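Local structure of outer surface protein (Bacillus cereus ATCC 14579, 1X7F) at residues 229-241 with 365-377. The protein is of unproven function but is probably a 6-phospho-N-acetylmuramidase, which would cleave sugars carrying N-acetylmuramic acid 6-phosphate during cell-wall recycling. Residues are numbered along the deposited sequence; the frame is centred on the assembly and turned at random.
Sequences LPIEVQAKHLWAT and AEEELFLLDYVGA
An aromatic cluster of His237, Phe370 and Tyr374 sits at the junction of the protein's two domains, where helix 231-240 of the N-terminal domain, probably a TIM-barrel-like fold, meets the 3-10 segment 366-374 of the C-terminal domain. Phe370 turns its edge to one face of the imidazole: its CE1 lies 3.4 Å from His237 CG, and the planes stand at 73°, an edge-to-face pair. Phe370 CG fits between its own backbone N and carbonyl carbon (chi1 75°), a torsion that holds the ring out against the helix, with CE2 reaching Val233 CG1 at 3.7 Å and CZ reaching Leu229 CD1 at 4.1 Å. In the imidazole plane, at the edge, His237 NE2 and Tyr374 OH share a hydrogen bond of 2.6 Å, bent to 147°. The other imidazole nitrogen, His237 ND1, is bonded to NE2 of His226, and Tyr374 OH also to OH of Tyr183; with both nitrogens engaged and Phe370 over one face, rotation of the imidazole should be restricted. Tyr374 CG packs 3.9 Å from Ala240 CB. Leu371 lays CG over one face of the Phe370 ring and brings CD2 to 3.8 Å from His237 CA. The extended Lys236 chain brings NZ to 2.9 Å from Glu368 OE2, a salt bridge on the syn side, out of the carboxylate plane. The ammonium also bonds to the carbonyl oxygen of Gln271, while Glu368 OE1 accepts from the backbone N of Lys273, tying the ion pair to strand 270-276. Aromatic cluster, hydrogen bond and salt bridge thus form an interdomain interface, consistent with the two-domain architecture of the MupG family.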
# COMPACT_ATOMS: atom_id res chain seq x y z
N LEU A 229 6.39 -0.63 -11.02
CA LEU A 229 6.97 -1.27 -9.83
C LEU A 229 6.24 -2.58 -9.57
O LEU A 229 5.05 -2.66 -9.94
CB LEU A 229 6.81 -0.38 -8.60
CG LEU A 229 7.76 0.76 -8.26
CD1 LEU A 229 7.36 1.29 -6.88
CD2 LEU A 229 9.20 0.27 -8.23
N PRO A 230 6.91 -3.59 -8.97
CA PRO A 230 6.23 -4.81 -8.56
C PRO A 230 5.03 -4.52 -7.68
O PRO A 230 5.07 -3.59 -6.87
CB PRO A 230 7.31 -5.58 -7.79
CG PRO A 230 8.59 -5.15 -8.43
CD PRO A 230 8.36 -3.67 -8.69
N ILE A 231 3.97 -5.31 -7.86
CA ILE A 231 2.67 -5.01 -7.28
C ILE A 231 2.77 -4.92 -5.75
O ILE A 231 2.22 -4.01 -5.15
CB ILE A 231 1.58 -6.02 -7.79
CG1 ILE A 231 0.17 -5.44 -7.60
CG2 ILE A 231 1.73 -7.44 -7.15
CD1 ILE A 231 -0.95 -6.39 -8.01
N GLU A 232 3.56 -5.82 -5.15
CA GLU A 232 3.70 -5.88 -3.70
C GLU A 232 4.54 -4.72 -3.16
O GLU A 232 4.37 -4.32 -2.01
CB GLU A 232 4.25 -7.25 -3.25
CG GLU A 232 5.75 -7.46 -3.45
CD GLU A 232 6.14 -7.91 -4.85
OE1 GLU A 232 7.32 -8.25 -5.03
OE2 GLU A 232 5.29 -7.95 -5.78
N VAL A 233 5.42 -4.19 -4.00
CA VAL A 233 6.24 -3.02 -3.64
C VAL A 233 5.38 -1.74 -3.58
O VAL A 233 5.47 -0.96 -2.65
CB VAL A 233 7.47 -2.88 -4.58
CG1 VAL A 233 8.29 -1.64 -4.26
CG2 VAL A 233 8.35 -4.15 -4.45
N GLN A 234 4.52 -1.56 -4.58
CA GLN A 234 3.49 -0.53 -4.54
C GLN A 234 2.67 -0.52 -3.24
O GLN A 234 2.48 0.53 -2.64
CB GLN A 234 2.54 -0.69 -5.73
CG GLN A 234 3.19 -0.68 -7.09
CD GLN A 234 2.17 -0.97 -8.20
OE1 GLN A 234 2.34 -1.89 -9.00
NE2 GLN A 234 1.13 -0.17 -8.24
N ALA A 235 2.19 -1.70 -2.81
CA ALA A 235 1.41 -1.83 -1.57
C ALA A 235 2.23 -1.50 -0.33
O ALA A 235 1.77 -0.78 0.56
CB ALA A 235 0.80 -3.22 -1.46
N LYS A 236 3.44 -2.05 -0.27
CA LYS A 236 4.39 -1.73 0.79
C LYS A 236 4.56 -0.22 0.89
O LYS A 236 4.49 0.35 1.98
CB LYS A 236 5.77 -2.37 0.51
CG LYS A 236 5.89 -3.86 0.84
CD LYS A 236 7.33 -4.37 0.52
CE LYS A 236 7.46 -5.86 0.72
NZ LYS A 236 8.87 -6.30 0.87
N HIS A 237 4.77 0.44 -0.24
CA HIS A 237 4.99 1.86 -0.24
C HIS A 237 3.79 2.65 0.33
O HIS A 237 3.96 3.44 1.26
CB HIS A 237 5.38 2.35 -1.63
CG HIS A 237 5.77 3.79 -1.67
ND1 HIS A 237 5.81 4.52 -2.84
CD2 HIS A 237 6.15 4.65 -0.69
CE1 HIS A 237 6.19 5.75 -2.59
NE2 HIS A 237 6.40 5.86 -1.29
N LEU A 238 2.60 2.40 -0.20
CA LEU A 238 1.38 3.06 0.29
C LEU A 238 1.16 2.95 1.81
O LEU A 238 0.85 3.94 2.48
CB LEU A 238 0.15 2.54 -0.47
CG LEU A 238 0.07 2.87 -1.97
CD1 LEU A 238 -1.19 2.31 -2.58
CD2 LEU A 238 0.16 4.36 -2.21
N TRP A 239 1.34 1.74 2.35
CA TRP A 239 1.22 1.52 3.78
C TRP A 239 2.35 2.14 4.57
O TRP A 239 2.12 2.61 5.69
CB TRP A 239 1.10 0.02 4.12
CG TRP A 239 -0.25 -0.60 3.79
CD1 TRP A 239 -1.49 -0.04 3.98
CD2 TRP A 239 -0.49 -1.92 3.28
NE1 TRP A 239 -2.47 -0.91 3.58
CE2 TRP A 239 -1.89 -2.08 3.16
CE3 TRP A 239 0.34 -3.00 2.91
CZ2 TRP A 239 -2.48 -3.25 2.66
CZ3 TRP A 239 -0.24 -4.16 2.43
CH2 TRP A 239 -1.64 -4.27 2.29
N ALA A 240 3.56 2.17 4.01
CA ALA A 240 4.71 2.79 4.70
C ALA A 240 4.61 4.31 4.86
O ALA A 240 5.26 4.87 5.72
CB ALA A 240 6.05 2.40 4.03
N THR A 241 3.81 4.98 4.03
CA THR A 241 3.61 6.44 4.17
C THR A 241 2.93 6.76 5.52
O THR A 241 3.08 7.85 6.05
CB THR A 241 2.79 7.05 3.00
OG1 THR A 241 1.49 6.45 2.96
CG2 THR A 241 3.41 6.74 1.61
N ALA A 365 16.71 -5.61 -2.05
CA ALA A 365 16.29 -5.64 -3.44
C ALA A 365 16.29 -4.23 -4.02
O ALA A 365 15.81 -3.29 -3.36
CB ALA A 365 14.91 -6.31 -3.57
N GLU A 366 16.82 -4.09 -5.23
CA GLU A 366 17.05 -2.79 -5.87
C GLU A 366 15.76 -1.98 -6.02
O GLU A 366 15.78 -0.76 -5.82
CB GLU A 366 17.70 -3.00 -7.25
CG GLU A 366 18.35 -1.75 -7.86
CD GLU A 366 18.68 -1.91 -9.35
OE1 GLU A 366 19.01 -0.89 -10.01
OE2 GLU A 366 18.60 -3.06 -9.87
N GLU A 367 14.66 -2.64 -6.37
CA GLU A 367 13.37 -1.97 -6.52
C GLU A 367 12.83 -1.41 -5.20
O GLU A 367 11.98 -0.53 -5.20
CB GLU A 367 12.34 -2.89 -7.19
CG GLU A 367 11.97 -4.14 -6.40
CD GLU A 367 12.93 -5.31 -6.58
OE1 GLU A 367 14.02 -5.13 -7.16
OE2 GLU A 367 12.57 -6.41 -6.13
N GLU A 368 13.36 -1.90 -4.09
CA GLU A 368 12.88 -1.52 -2.74
C GLU A 368 13.78 -0.52 -1.99
O GLU A 368 13.51 -0.20 -0.84
CB GLU A 368 12.65 -2.75 -1.85
CG GLU A 368 11.48 -3.65 -2.27
CD GLU A 368 11.12 -4.70 -1.24
OE1 GLU A 368 11.64 -4.65 -0.09
OE2 GLU A 368 10.31 -5.60 -1.55
N LEU A 369 14.83 -0.02 -2.64
CA LEU A 369 15.77 0.85 -1.94
C LEU A 369 15.10 2.14 -1.46
O LEU A 369 15.44 2.66 -0.40
CB LEU A 369 17.02 1.18 -2.80
CG LEU A 369 17.96 0.03 -3.19
CD1 LEU A 369 19.17 0.56 -3.92
CD2 LEU A 369 18.40 -0.81 -2.00
N PHE A 370 14.16 2.67 -2.24
CA PHE A 370 13.45 3.88 -1.84
C PHE A 370 12.69 3.68 -0.50
O PHE A 370 12.42 4.64 0.22
CB PHE A 370 12.50 4.34 -2.95
CG PHE A 370 11.26 3.50 -3.05
CD1 PHE A 370 10.10 3.89 -2.40
CD2 PHE A 370 11.26 2.31 -3.78
CE1 PHE A 370 8.96 3.12 -2.48
CE2 PHE A 370 10.12 1.54 -3.86
CZ PHE A 370 8.97 1.94 -3.21
N LEU A 371 12.37 2.43 -0.18
CA LEU A 371 11.64 2.11 1.04
C LEU A 371 12.45 2.39 2.31
O LEU A 371 11.87 2.64 3.36
CB LEU A 371 11.15 0.66 1.02
CG LEU A 371 9.92 0.35 0.15
CD1 LEU A 371 9.58 -1.13 0.24
CD2 LEU A 371 8.69 1.22 0.50
N LEU A 372 13.78 2.39 2.19
CA LEU A 372 14.68 2.80 3.27
C LEU A 372 14.40 4.18 3.89
O LEU A 372 14.70 4.41 5.07
CB LEU A 372 16.14 2.74 2.79
CG LEU A 372 16.60 1.34 2.38
CD1 LEU A 372 18.00 1.39 1.73
CD2 LEU A 372 16.55 0.40 3.59
N ASP A 373 13.82 5.09 3.10
CA ASP A 373 13.46 6.41 3.56
C ASP A 373 12.32 6.40 4.59
O ASP A 373 12.11 7.38 5.31
CB ASP A 373 13.05 7.30 2.37
CG ASP A 373 14.20 7.55 1.39
OD1 ASP A 373 15.38 7.25 1.70
OD2 ASP A 373 14.00 8.05 0.26
N TYR A 374 11.57 5.30 4.65
CA TYR A 374 10.51 5.13 5.64
C TYR A 374 10.99 4.52 6.97
O TYR A 374 10.21 4.44 7.93
CB TYR A 374 9.31 4.38 5.03
CG TYR A 374 8.77 5.15 3.85
CD1 TYR A 374 9.26 4.90 2.57
CD2 TYR A 374 7.87 6.19 4.03
CE1 TYR A 374 8.82 5.64 1.48
CE2 TYR A 374 7.42 6.94 2.94
CZ TYR A 374 7.91 6.65 1.68
OH TYR A 374 7.49 7.37 0.59
N VAL A 375 12.26 4.11 7.02
CA VAL A 375 12.87 3.72 8.28
C VAL A 375 13.42 4.98 8.95
O VAL A 375 14.57 5.35 8.77
CB VAL A 375 14.00 2.65 8.12
CG1 VAL A 375 14.46 2.17 9.50
CG2 VAL A 375 13.53 1.46 7.30
N GLY A 376 12.57 5.65 9.71
CA GLY A 376 13.01 6.83 10.45
C GLY A 376 13.50 6.50 11.85
O GLY A 376 13.70 5.33 12.21
N ALA A 377 13.68 7.56 12.64
CA ALA A 377 14.06 7.46 14.03
C ALA A 377 13.08 6.56 14.79
O ALA A 377 11.90 6.86 14.87
CB ALA A 377 14.11 8.86 14.65